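PDB 4YD8: protein PTHB1 from Homo sapiens, which serves in the BBSome, a coat complex thought to sort membrane proteins to primary cilia, and is represented here by its N-terminal seven-bladed beta-propeller. Local coordinates for residues H343-V348 against C360-T365; R11-T16 against P58-T63; C293-C298 against A336-C341; T328-I333 against I349-D354; L29-V34 against D42-G47. One frame throughout, in Å; residues are numbered along the deposited sequence. Where two conformers were deposited one is given.

Interaction 1. Residues H343-V348 against C360-T365; sequences HDLKGV and CSYLGT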
# COMPACT_ATOMS: atom_id res chain seq x y z
N HIS A 343 16.45 -7.85 6.30
CA HIS A 343 17.60 -8.25 7.12
C HIS A 343 17.35 -9.63 7.74
O HIS A 343 17.79 -9.92 8.86
CB HIS A 343 17.88 -7.17 8.18
CG HIS A 343 19.12 -7.41 8.99
ND1 HIS A 343 20.32 -7.80 8.43
CD2 HIS A 343 19.35 -7.30 10.32
CE1 HIS A 343 21.23 -7.92 9.38
NE2 HIS A 343 20.67 -7.63 10.53
N ASP A 344 16.61 -10.45 7.01
CA ASP A 344 16.27 -11.82 7.40
C ASP A 344 15.46 -11.90 8.69
O ASP A 344 15.49 -12.91 9.38
CB ASP A 344 17.54 -12.67 7.54
CG ASP A 344 18.39 -12.64 6.29
OD1 ASP A 344 17.83 -12.83 5.19
OD2 ASP A 344 19.61 -12.40 6.41
N LEU A 345 14.74 -10.82 8.98
CA LEU A 345 13.91 -10.70 10.16
C LEU A 345 12.49 -10.35 9.77
O LEU A 345 12.29 -9.56 8.85
CB LEU A 345 14.46 -9.62 11.09
CG LEU A 345 15.84 -9.94 11.67
CD1 LEU A 345 16.50 -8.69 12.21
CD2 LEU A 345 15.70 -10.99 12.74
N LYS A 346 11.50 -10.94 10.44
CA LYS A 346 10.12 -10.57 10.15
C LYS A 346 9.69 -9.38 11.02
O LYS A 346 10.35 -9.05 12.01
CB LYS A 346 9.17 -11.76 10.37
CG LYS A 346 9.47 -12.99 9.52
CD LYS A 346 8.25 -13.89 9.43
CE LYS A 346 8.48 -15.08 8.52
NZ LYS A 346 9.47 -16.04 9.10
N GLY A 347 8.59 -8.75 10.64
CA GLY A 347 8.02 -7.66 11.43
C GLY A 347 8.85 -6.39 11.49
O GLY A 347 8.78 -5.65 12.47
N VAL A 348 9.64 -6.13 10.45
CA VAL A 348 10.37 -4.87 10.37
C VAL A 348 9.45 -3.76 9.89
O VAL A 348 8.73 -3.92 8.91
CB VAL A 348 11.59 -4.98 9.43
CG1 VAL A 348 12.17 -3.59 9.12
CG2 VAL A 348 12.67 -5.90 10.04
N CYS A 360 13.97 2.19 8.55
CA CYS A 360 13.60 0.85 9.01
C CYS A 360 13.81 0.76 10.51
O CYS A 360 14.83 1.22 11.02
CB CYS A 360 14.45 -0.24 8.34
SG CYS A 360 14.31 -0.31 6.54
N SER A 361 12.85 0.15 11.20
CA SER A 361 12.97 -0.03 12.64
C SER A 361 12.37 -1.36 13.08
O SER A 361 11.64 -2.01 12.33
CB SER A 361 12.30 1.12 13.39
OG SER A 361 10.94 1.22 13.03
N TYR A 362 12.72 -1.77 14.30
CA TYR A 362 12.18 -2.98 14.89
C TYR A 362 11.05 -2.63 15.85
O TYR A 362 11.00 -1.54 16.42
CB TYR A 362 13.25 -3.76 15.64
CG TYR A 362 14.47 -4.18 14.85
CD1 TYR A 362 14.37 -5.07 13.79
CD2 TYR A 362 15.74 -3.73 15.21
CE1 TYR A 362 15.51 -5.48 13.09
CE2 TYR A 362 16.87 -4.14 14.53
CZ TYR A 362 16.75 -5.01 13.47
OH TYR A 362 17.89 -5.41 12.80
N LEU A 363 10.12 -3.56 16.02
CA LEU A 363 9.05 -3.36 16.99
C LEU A 363 9.61 -3.25 18.41
O LEU A 363 10.80 -3.50 18.66
CB LEU A 363 8.04 -4.49 16.86
CG LEU A 363 7.31 -4.36 15.52
CD1 LEU A 363 6.84 -5.70 15.02
CD2 LEU A 363 6.14 -3.42 15.67
N GLY A 364 8.76 -2.83 19.35
CA GLY A 364 9.14 -2.74 20.74
C GLY A 364 9.68 -4.06 21.24
O GLY A 364 9.33 -5.13 20.71
N THR A 365 10.54 -4.01 22.25
CA THR A 365 11.14 -5.21 22.77
C THR A 365 10.27 -5.87 23.84
O THR A 365 9.45 -5.21 24.49
CB THR A 365 12.54 -4.92 23.34
OG1 THR A 365 12.48 -3.76 24.18
CG2 THR A 365 13.53 -4.66 22.22
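G347 turns its carbonyl oxygen onto a leucine methyl, with G347 O 3.2 Å from L363 CD1, and no hydrogen bond joins the two segments. Most of the remaining surface gathers round Y362. Its CG lies anti to the carbonyl carbon (chi1 -58°), which sends the ring alongside the V348 side chain, both pointing the same way. L345 crosses the ring at a slant, CD1 reaching Y362 CE1 at 3.5 Å, while V348 CG2 stands 4.2 Å from the same CE1. Beyond the ring the phenol oxygen comes to the edge of the H343 imidazole, near its plane, with Y362 OH 3.4 Å from H343 CD2. The corner itself is a G1 beta bulge, in which G347, at positive phi (68°), and V348 both face G340; a CB on G347 would come within 3.4 Å of L363 CD1. With V348 the chain enters the second strand of the last propeller blade, where V348 CG1 rests 3.6 Å from S361 O and 4.1 Å from C360 CB. W13, from the N-terminal strand, stacks on Y362 and also meets the H343 ring.

Interaction 2. Residues R11-T16 against P58-T63; sequences RDWWST and PHPAKT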
# COMPACT_ATOMS: atom_id res chain seq x y z
N ARG A 11 13.48 1.73 17.63
CA ARG A 11 14.61 0.82 17.52
C ARG A 11 14.98 0.77 16.05
O ARG A 11 14.79 -0.25 15.37
CB ARG A 11 14.27 -0.57 18.06
CG ARG A 11 14.53 -0.80 19.53
CD ARG A 11 13.73 0.10 20.45
NE ARG A 11 14.25 0.02 21.82
CZ ARG A 11 13.93 0.85 22.81
NH1 ARG A 11 13.07 1.84 22.60
NH2 ARG A 11 14.47 0.69 24.01
N ASP A 12 15.47 1.89 15.54
CA ASP A 12 15.83 1.99 14.14
C ASP A 12 17.17 1.33 13.85
O ASP A 12 18.03 1.22 14.73
CB ASP A 12 15.88 3.45 13.71
CG ASP A 12 16.91 4.24 14.48
OD1 ASP A 12 16.82 4.24 15.71
OD2 ASP A 12 17.82 4.85 13.87
N TRP A 13 17.34 0.87 12.62
CA TRP A 13 18.60 0.25 12.25
C TRP A 13 19.07 0.67 10.87
O TRP A 13 20.11 0.21 10.40
CB TRP A 13 18.50 -1.28 12.35
CG TRP A 13 17.41 -1.92 11.54
CD1 TRP A 13 16.12 -2.17 11.93
CD2 TRP A 13 17.52 -2.42 10.20
NE1 TRP A 13 15.42 -2.77 10.91
CE2 TRP A 13 16.26 -2.95 9.85
CE3 TRP A 13 18.57 -2.47 9.27
CZ2 TRP A 13 16.02 -3.52 8.59
CZ3 TRP A 13 18.33 -3.03 8.03
CH2 TRP A 13 17.06 -3.54 7.69
N TRP A 14 18.31 1.55 10.21
CA TRP A 14 18.66 2.03 8.87
C TRP A 14 17.78 3.19 8.46
O TRP A 14 16.56 3.16 8.65
CB TRP A 14 18.52 0.91 7.83
CG TRP A 14 18.97 1.27 6.43
CD1 TRP A 14 20.22 1.10 5.91
CD2 TRP A 14 18.16 1.79 5.37
NE1 TRP A 14 20.25 1.51 4.60
CE2 TRP A 14 19.00 1.94 4.24
CE3 TRP A 14 16.82 2.17 5.26
CZ2 TRP A 14 18.53 2.43 3.02
CZ3 TRP A 14 16.36 2.65 4.05
CH2 TRP A 14 17.22 2.78 2.94
N SER A 15 18.38 4.23 7.89
CA SER A 15 17.59 5.29 7.30
C SER A 15 18.32 5.91 6.12
O SER A 15 19.54 5.80 5.99
CB SER A 15 17.25 6.37 8.34
OG SER A 15 18.37 7.17 8.65
N THR A 16 17.56 6.53 5.24
CA THR A 16 18.16 7.30 4.17
C THR A 16 17.24 8.48 3.85
O THR A 16 16.11 8.55 4.32
CB THR A 16 18.41 6.45 2.90
OG1 THR A 16 19.36 7.11 2.04
CG2 THR A 16 17.13 6.20 2.12
N PRO A 58 18.02 -2.95 2.48
CA PRO A 58 18.82 -2.31 3.53
C PRO A 58 19.57 -3.30 4.42
O PRO A 58 19.09 -4.40 4.69
CB PRO A 58 17.79 -1.53 4.35
CG PRO A 58 16.48 -2.16 4.03
CD PRO A 58 16.58 -2.70 2.63
N HIS A 59 20.74 -2.88 4.87
CA HIS A 59 21.55 -3.66 5.80
C HIS A 59 22.01 -2.74 6.91
O HIS A 59 22.26 -1.56 6.67
CB HIS A 59 22.76 -4.29 5.09
CG HIS A 59 22.41 -5.30 4.05
ND1 HIS A 59 22.02 -4.94 2.77
CD2 HIS A 59 22.37 -6.65 4.09
CE1 HIS A 59 21.76 -6.03 2.07
NE2 HIS A 59 21.96 -7.08 2.85
N PRO A 60 22.12 -3.27 8.13
CA PRO A 60 22.63 -2.44 9.22
C PRO A 60 24.11 -2.11 9.03
O PRO A 60 24.82 -2.81 8.29
CB PRO A 60 22.41 -3.30 10.46
CG PRO A 60 22.50 -4.69 9.94
CD PRO A 60 21.85 -4.65 8.58
N ALA A 61 24.56 -1.05 9.69
CA ALA A 61 25.95 -0.61 9.63
C ALA A 61 26.90 -1.77 9.94
O ALA A 61 26.74 -2.46 10.95
CB ALA A 61 26.16 0.55 10.59
N LYS A 62 27.89 -1.97 9.07
CA LYS A 62 28.82 -3.08 9.18
C LYS A 62 30.20 -2.68 8.67
O LYS A 62 30.40 -2.54 7.46
CB LYS A 62 28.29 -4.29 8.41
CG LYS A 62 29.22 -5.49 8.37
CD LYS A 62 28.55 -6.63 7.61
CE LYS A 62 29.38 -7.91 7.66
NZ LYS A 62 28.57 -9.09 7.23
N THR A 63 31.14 -2.48 9.58
CA THR A 63 32.43 -1.90 9.23
C THR A 63 33.57 -2.85 9.56
O THR A 63 33.37 -3.87 10.21
CB THR A 63 32.65 -0.56 9.96
OG1 THR A 63 32.97 -0.80 11.34
CG2 THR A 63 31.41 0.33 9.87
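W13 and P60 mark the closest approach of two backbones that share no regular pairing, with 5.7 Å between their CA atoms. Residues 11-16 belong to strand 8-17, next to strand 357-362, and carry a classic beta bulge, since W13 and W14 both face C360; residues 58-63 run past it without regular structure, and no hydrogen bond passes between the two. The bulge sends two consecutive indoles against the same proline-bearing loop in different ways. W13 offers the rim of its six-membered ring: CZ3 lies 3.7 Å from P58 O, near the ring plane, and 3.9 Å from P60 CD. W14, whose CG is turned anti to the backbone N (chi1 -175°), offers a face instead. P58 CB sits above its five-membered ring in a CH-pi contact, 3.5 Å from the centroid and only 12° off the normal, while H59 O approaches W14 CD1 obliquely at 3.4 Å. D71 accepts hydrogen bonds from W14 NE1 and from the backbone N of H59, so one carboxylate serves both sides. A leucine in place of W14 would probably leave P58 without its aromatic platform and D71 short of one donor. The direct contact thus rests on dispersion and CH-pi attraction between proline and indole, and its polar link runs through D71.

Interaction 3. Residues C293-C298 against A336-C341; sequences CFLPYC and AVRVGC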
# COMPACT_ATOMS: atom_id res chain seq x y z
N CYS A 293 -1.52 8.01 8.42
CA CYS A 293 -1.52 6.77 7.66
C CYS A 293 -1.76 5.58 8.57
O CYS A 293 -1.72 5.71 9.79
CB CYS A 293 -0.18 6.61 6.93
SG CYS A 293 1.21 6.42 8.09
N PHE A 294 -1.98 4.40 7.99
CA PHE A 294 -2.21 3.21 8.83
C PHE A 294 -1.92 1.92 8.09
O PHE A 294 -1.70 1.91 6.88
CB PHE A 294 -3.64 3.33 9.42
CG PHE A 294 -4.76 2.70 8.59
CD1 PHE A 294 -4.74 2.72 7.20
CD2 PHE A 294 -5.78 2.00 9.24
CE1 PHE A 294 -5.79 2.13 6.44
CE2 PHE A 294 -6.85 1.46 8.51
CZ PHE A 294 -6.83 1.49 7.12
N LEU A 295 -1.87 0.82 8.85
CA LEU A 295 -1.65 -0.50 8.29
C LEU A 295 -2.08 -1.56 9.29
O LEU A 295 -1.35 -1.82 10.26
CB LEU A 295 -0.17 -0.71 7.93
CG LEU A 295 0.07 -2.07 7.27
CD1 LEU A 295 -0.38 -2.03 5.80
CD2 LEU A 295 1.51 -2.53 7.40
N PRO A 296 -3.25 -2.19 9.06
CA PRO A 296 -3.58 -3.44 9.76
C PRO A 296 -2.59 -4.50 9.30
O PRO A 296 -2.61 -4.82 8.10
CB PRO A 296 -5.00 -3.78 9.27
CG PRO A 296 -5.49 -2.53 8.57
CD PRO A 296 -4.26 -1.83 8.06
N TYR A 297 -1.73 -5.01 10.18
CA TYR A 297 -0.52 -5.71 9.72
C TYR A 297 -0.36 -7.13 10.23
O TYR A 297 0.45 -7.88 9.70
CB TYR A 297 0.74 -4.91 10.08
CG TYR A 297 1.07 -4.86 11.57
CD1 TYR A 297 0.47 -3.92 12.39
CD2 TYR A 297 1.98 -5.74 12.14
CE1 TYR A 297 0.75 -3.86 13.76
CE2 TYR A 297 2.28 -5.69 13.52
CZ TYR A 297 1.66 -4.74 14.31
OH TYR A 297 1.91 -4.67 15.66
N CYS A 298 -1.11 -7.51 11.27
CA CYS A 298 -1.01 -8.89 11.75
C CYS A 298 -2.11 -9.19 12.75
O CYS A 298 -2.83 -8.30 13.20
CB CYS A 298 0.35 -9.17 12.40
SG CYS A 298 0.51 -8.66 14.14
N ALA A 336 3.40 7.02 4.77
CA ALA A 336 3.13 5.61 4.55
C ALA A 336 3.94 4.77 5.52
O ALA A 336 5.05 5.14 5.88
CB ALA A 336 3.45 5.18 3.11
N VAL A 337 3.37 3.64 5.92
CA VAL A 337 4.06 2.67 6.77
C VAL A 337 3.78 1.29 6.22
O VAL A 337 2.66 1.00 5.77
CB VAL A 337 3.62 2.79 8.25
CG1 VAL A 337 2.09 2.67 8.40
CG2 VAL A 337 4.33 1.76 9.09
N ARG A 338 4.81 0.45 6.21
CA ARG A 338 4.69 -0.95 5.82
C ARG A 338 5.42 -1.84 6.81
O ARG A 338 6.32 -1.38 7.51
CB ARG A 338 5.23 -1.17 4.39
CG ARG A 338 4.40 -0.43 3.32
CD ARG A 338 3.09 -1.17 3.10
NE ARG A 338 2.33 -0.62 1.97
CZ ARG A 338 1.53 0.44 2.06
NH1 ARG A 338 1.39 1.09 3.21
NH2 ARG A 338 0.88 0.85 0.97
N VAL A 339 5.03 -3.11 6.87
CA VAL A 339 5.73 -4.11 7.68
C VAL A 339 6.17 -5.26 6.79
O VAL A 339 5.41 -5.71 5.95
CB VAL A 339 4.83 -4.66 8.81
CG1 VAL A 339 5.52 -5.77 9.59
CG2 VAL A 339 4.44 -3.52 9.73
N GLY A 340 7.38 -5.75 6.98
CA GLY A 340 7.79 -6.86 6.14
C GLY A 340 9.04 -7.54 6.62
O GLY A 340 9.48 -7.35 7.75
N CYS A 341 9.61 -8.35 5.74
CA CYS A 341 10.78 -9.14 6.07
C CYS A 341 12.04 -8.55 5.45
O CYS A 341 12.22 -8.59 4.22
CB CYS A 341 10.59 -10.59 5.61
SG CYS A 341 11.95 -11.66 6.03
O HOH W 1 0.45 3.37 5.17
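L295 supplies the main apolar contact, its CD2 methyl lying 3.9 Å from V339 CG2 and 3.6 Å from V339 N. CG anti to the backbone N (chi1 -177°) extends the side chain toward the neighbouring strand, where it crosses V339 at a slant. The same V339 CG2 meets Y297 CB at 4.0 Å, so this one methyl is shared by two residues of strand 293-298. Nearer the start of the strands C293 SG packs against V337 CG1 at 3.9 Å.

Polar contact across the gap is indirect, for no hydrogen bond joins the strands themselves. A water donates to F294 O at 3.1 Å and accepts from V337 N at 3.0 Å, bridging the two backbones; it also takes a weak bond from R338 NH1. That nitrogen has a second use within its own segment, donating to V337 O at 2.9 Å, with the acceptor in the guanidinium plane but the donor 44° above the carbonyl plane. The arginine is thereby turned back over its own strand, where it also touches L29 and L31.

The strand axes run nearly side by side in the same direction, 20° apart and 6.1 Å at closest approach, too far for sheet pairing. This is the arrangement of innermost strands of successive beta-propeller blades, set round the central axis; here side chains and one water fill the interface.

Interaction 4. Residues T328-I333 against I349-D354; sequences TQLPHI and IVTLSD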
# COMPACT_ATOMS: atom_id res chain seq x y z
N THR A 328 5.60 4.89 19.70
CA THR A 328 6.94 5.39 19.48
C THR A 328 6.93 6.76 18.80
O THR A 328 6.04 7.04 17.99
CB THR A 328 7.73 4.41 18.62
OG1 THR A 328 7.75 3.15 19.28
CG2 THR A 328 9.14 4.87 18.41
N GLN A 329 7.92 7.58 19.12
CA GLN A 329 8.11 8.84 18.44
C GLN A 329 8.97 8.59 17.22
O GLN A 329 10.00 7.92 17.31
CB GLN A 329 8.76 9.88 19.36
CG GLN A 329 8.82 11.28 18.77
CD GLN A 329 9.35 12.31 19.76
OE1 GLN A 329 9.80 11.96 20.85
NE2 GLN A 329 9.28 13.59 19.39
N LEU A 330 8.53 9.10 16.08
CA LEU A 330 9.32 9.07 14.86
C LEU A 330 9.97 10.43 14.66
O LEU A 330 9.43 11.44 15.11
CB LEU A 330 8.45 8.71 13.65
CG LEU A 330 7.58 7.45 13.75
CD1 LEU A 330 6.83 7.23 12.43
CD2 LEU A 330 8.40 6.23 14.12
N PRO A 331 11.12 10.47 13.97
CA PRO A 331 11.78 11.74 13.64
C PRO A 331 11.00 12.56 12.62
O PRO A 331 11.19 13.77 12.50
CB PRO A 331 13.13 11.30 13.08
CG PRO A 331 12.93 9.91 12.62
CD PRO A 331 11.92 9.31 13.54
N HIS A 332 10.10 11.90 11.88
CA HIS A 332 9.36 12.57 10.82
C HIS A 332 7.95 12.02 10.70
O HIS A 332 7.69 10.88 11.06
CB HIS A 332 10.10 12.41 9.48
CG HIS A 332 11.51 12.91 9.51
ND1 HIS A 332 11.83 14.25 9.41
CD2 HIS A 332 12.69 12.25 9.64
CE1 HIS A 332 13.14 14.40 9.48
NE2 HIS A 332 13.68 13.20 9.62
N ILE A 333 7.03 12.84 10.20
CA ILE A 333 5.65 12.41 10.00
C ILE A 333 5.56 11.42 8.84
O ILE A 333 5.94 11.73 7.72
CB ILE A 333 4.72 13.60 9.71
CG1 ILE A 333 4.69 14.56 10.90
CG2 ILE A 333 3.31 13.12 9.37
CD1 ILE A 333 3.93 15.84 10.63
N ILE A 349 9.46 -2.63 10.59
CA ILE A 349 8.64 -1.47 10.23
C ILE A 349 9.40 -0.57 9.27
O ILE A 349 10.55 -0.23 9.53
CB ILE A 349 8.24 -0.63 11.47
CG1 ILE A 349 7.38 -1.44 12.43
CG2 ILE A 349 7.48 0.65 11.06
CD1 ILE A 349 7.04 -0.65 13.68
N VAL A 350 8.76 -0.20 8.17
CA VAL A 350 9.35 0.76 7.25
C VAL A 350 8.45 1.98 7.18
O VAL A 350 7.25 1.84 6.90
CB VAL A 350 9.54 0.18 5.84
CG1 VAL A 350 10.15 1.24 4.89
CG2 VAL A 350 10.40 -1.11 5.89
N THR A 351 9.00 3.16 7.43
CA THR A 351 8.22 4.41 7.29
C THR A 351 8.79 5.34 6.23
O THR A 351 10.01 5.42 6.04
CB THR A 351 8.17 5.22 8.61
OG1 THR A 351 9.50 5.51 9.04
CG2 THR A 351 7.42 4.45 9.70
N LEU A 352 7.90 6.07 5.56
CA LEU A 352 8.28 7.07 4.57
C LEU A 352 7.57 8.39 4.87
O LEU A 352 6.35 8.41 5.06
CB LEU A 352 7.91 6.59 3.16
CG LEU A 352 8.15 7.59 2.02
CD1 LEU A 352 9.64 7.85 1.81
CD2 LEU A 352 7.51 7.07 0.75
N SER A 353 8.33 9.48 4.90
CA SER A 353 7.76 10.81 5.13
C SER A 353 7.49 11.51 3.78
O SER A 353 7.96 11.05 2.74
CB SER A 353 8.69 11.67 5.99
OG SER A 353 9.84 12.04 5.26
N ASP A 354 6.76 12.62 3.79
CA ASP A 354 6.40 13.22 2.51
C ASP A 354 7.57 13.96 1.87
O ASP A 354 7.47 14.38 0.72
CB ASP A 354 5.17 14.14 2.63
CG ASP A 354 5.40 15.39 3.47
OD1 ASP A 354 6.55 15.71 3.84
OD2 ASP A 354 4.40 16.10 3.72
O HOH W 2 5.58 13.70 6.04
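I333 and S353 make the tight end of this contact. I333 O presses on the serine from close range, 3.2 Å from S353 CB, and also receives a CA-H...O contact from S353 CA at 3.3 Å. H332, next to I333, adds its CB, 3.8 Å from S353 CB. The serine hydroxyl is occupied just beyond its own segment: OG, set between the backbone N and the carbonyl carbon (chi1 71°), is hydrogen-bonded to D355 OD1 and H357 N, so what S353 offers across the contact is carbon rather than its polar end. Deeper in, the touch is lighter but wholly apolar. L330 and T351 reach toward each other tip to tip, L330 CD1 to T351 CG2 at 3.9 Å, both residues being buried.

The solvent side is looser and relies on water. One water donates to I333 O at 2.6 Å and accepts from D354 N at 2.8 Å, spanning a gap in which the two backbones form no hydrogen bond of their own. D354 is exposed, and its contact with the other segment is slight. The same carbonyl oxygen is therefore pressed by the serine carbons and gripped by water.

Residues 328-333 carry the chain from strand 323-329, the outer strand of one blade, to strand 334-342, the innermost of the next, and this link passes beside the end of strand 348-353. The H332 ring stacks on H357 at the start of strand 357-362, while T351 packs between V337 and Q359 of the strands flanking its own.

Interaction 5. Residues L29-V34 against D42-G47; sequences LCLANV and DKIIVG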
# COMPACT_ATOMS: atom_id res chain seq x y z
N LEU A 29 5.07 3.94 -1.40
CA LEU A 29 5.90 2.95 -0.69
C LEU A 29 5.37 1.53 -0.87
O LEU A 29 4.18 1.27 -0.61
CB LEU A 29 5.96 3.30 0.80
CG LEU A 29 6.68 2.28 1.68
CD1 LEU A 29 8.16 2.19 1.30
CD2 LEU A 29 6.50 2.64 3.16
N CYS A 30 6.23 0.61 -1.29
CA CYS A 30 5.83 -0.77 -1.43
C CYS A 30 6.93 -1.67 -0.86
O CYS A 30 8.11 -1.42 -1.05
CB CYS A 30 5.55 -1.10 -2.90
SG CYS A 30 4.95 -2.77 -3.17
N LEU A 31 6.50 -2.68 -0.12
CA LEU A 31 7.41 -3.69 0.44
C LEU A 31 7.08 -5.05 -0.14
O LEU A 31 6.02 -5.60 0.15
CB LEU A 31 7.28 -3.74 1.97
CG LEU A 31 8.34 -3.17 2.91
CD1 LEU A 31 7.93 -3.45 4.37
CD2 LEU A 31 9.74 -3.75 2.63
N ALA A 32 7.97 -5.60 -0.96
CA ALA A 32 7.65 -6.87 -1.62
C ALA A 32 8.88 -7.58 -2.15
O ALA A 32 9.93 -6.96 -2.33
CB ALA A 32 6.67 -6.61 -2.80
N ASN A 33 8.73 -8.87 -2.41
CA ASN A 33 9.82 -9.67 -2.95
C ASN A 33 9.85 -9.48 -4.47
O ASN A 33 9.59 -10.41 -5.22
CB ASN A 33 9.64 -11.14 -2.58
CG ASN A 33 10.83 -11.99 -3.01
OD1 ASN A 33 11.88 -11.46 -3.36
ND2 ASN A 33 10.66 -13.30 -2.99
N VAL A 34 10.18 -8.26 -4.88
CA VAL A 34 9.95 -7.81 -6.26
C VAL A 34 10.90 -8.49 -7.25
O VAL A 34 10.60 -8.58 -8.45
CB VAL A 34 10.06 -6.25 -6.36
CG1 VAL A 34 11.50 -5.79 -6.13
CG2 VAL A 34 9.52 -5.73 -7.70
N ASP A 42 11.74 -9.19 1.59
CA ASP A 42 11.18 -8.03 0.89
C ASP A 42 12.27 -7.08 0.45
O ASP A 42 13.38 -7.10 0.98
CB ASP A 42 10.18 -7.27 1.78
CG ASP A 42 8.92 -8.06 2.02
OD1 ASP A 42 8.47 -8.75 1.06
OD2 ASP A 42 8.39 -8.00 3.15
N LYS A 43 11.96 -6.27 -0.55
CA LYS A 43 12.77 -5.11 -0.88
C LYS A 43 11.89 -3.89 -0.70
O LYS A 43 10.67 -4.01 -0.77
CB LYS A 43 13.31 -5.17 -2.31
CG LYS A 43 14.45 -6.16 -2.48
CD LYS A 43 13.93 -7.58 -2.56
CE LYS A 43 15.06 -8.59 -2.36
NZ LYS A 43 14.47 -9.94 -2.29
N ILE A 44 12.50 -2.73 -0.47
CA ILE A 44 11.74 -1.49 -0.35
C ILE A 44 11.68 -0.86 -1.74
O ILE A 44 12.73 -0.62 -2.36
CB ILE A 44 12.37 -0.50 0.63
CG1 ILE A 44 12.56 -1.14 2.01
CG2 ILE A 44 11.54 0.77 0.75
CD1 ILE A 44 13.40 -0.28 2.91
N ILE A 45 10.47 -0.61 -2.23
CA ILE A 45 10.31 0.09 -3.50
C ILE A 45 9.65 1.42 -3.24
O ILE A 45 8.59 1.46 -2.60
CB ILE A 45 9.44 -0.70 -4.52
CG1 ILE A 45 10.00 -2.10 -4.74
CG2 ILE A 45 9.33 0.10 -5.84
CD1 ILE A 45 9.25 -3.18 -4.03
N VAL A 46 10.27 2.50 -3.69
CA VAL A 46 9.70 3.83 -3.51
C VAL A 46 9.72 4.62 -4.81
O VAL A 46 10.76 4.73 -5.45
CB VAL A 46 10.45 4.65 -2.42
CG1 VAL A 46 9.77 6.02 -2.24
CG2 VAL A 46 10.46 3.92 -1.09
N GLY A 47 8.56 5.16 -5.19
CA GLY A 47 8.50 6.07 -6.33
C GLY A 47 8.25 7.48 -5.83
O GLY A 47 7.63 7.66 -4.78
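A beta hairpin pairs strand 29-32, innermost in its propeller blade, with strand 43-47. C30 and I45 form a hydrogen-bonded antiparallel pair, C30 N to I45 O and I45 N to C30 O both measuring 2.8 Å. A32 and K43 form the next such pair; K43 N reaches A32 O at 2.8 Å from well above the carbonyl plane, 49° out of it, and A32 N meets K43 O at 3.1 Å. Along the hairpin the side chains sort to the two faces of the blade. L29, L31, I44 and V46 look toward strands 334-342 and 348-353 of the last blade, and L29 CD1 packs against I44 CG2 at 3.7 Å. C30, A32 and I45 turn to the other face, where C30 and A32 meet strand 84-88 of the following blade. V34, just past the strand, reaches I45 tip to tip, V34 CB to I45 CD1 at 3.9 Å. At the loop end of the hairpin L31 CD2 meets D42 CB at 3.6 Å, almost at a right angle. A glycine in place of D42 would probably leave L31 with a gap beside it and C341 N without the carboxylate oxygen OD2 that now accepts its bond. N33 centres an inverse gamma turn. Bent at chi2 (78°), the K43 chain runs beside the N33 side chain, both pointing the same way, and K43 NZ gives N33 OD1 a weak bond at 3.2 Å; N33 OD1 is also hydrogen-bonded to S37 OG, and the ammonium's stronger partners are Q41 O and the D35 carboxylate.

Overall arrangement
From the N terminus, interaction 2 opens first, and interaction 5, a short hairpin, closes inside it before the 58-63 loop returns to strand 8-17. Much later interaction 3 opens at strand 291-298; interaction 4 crosses it, opening before interaction 3 closes, and interaction 1 in turn crosses interaction 4, though it follows interaction 3 in series. These three build the last blade and join it to the one before. The N-terminal strand pairs with strand 357-362, so interactions 1 and 2 meet at the closure of the propeller ring, while D42 N bonds to C341 O, coupling interaction 5 to interaction 3 across the blade boundary.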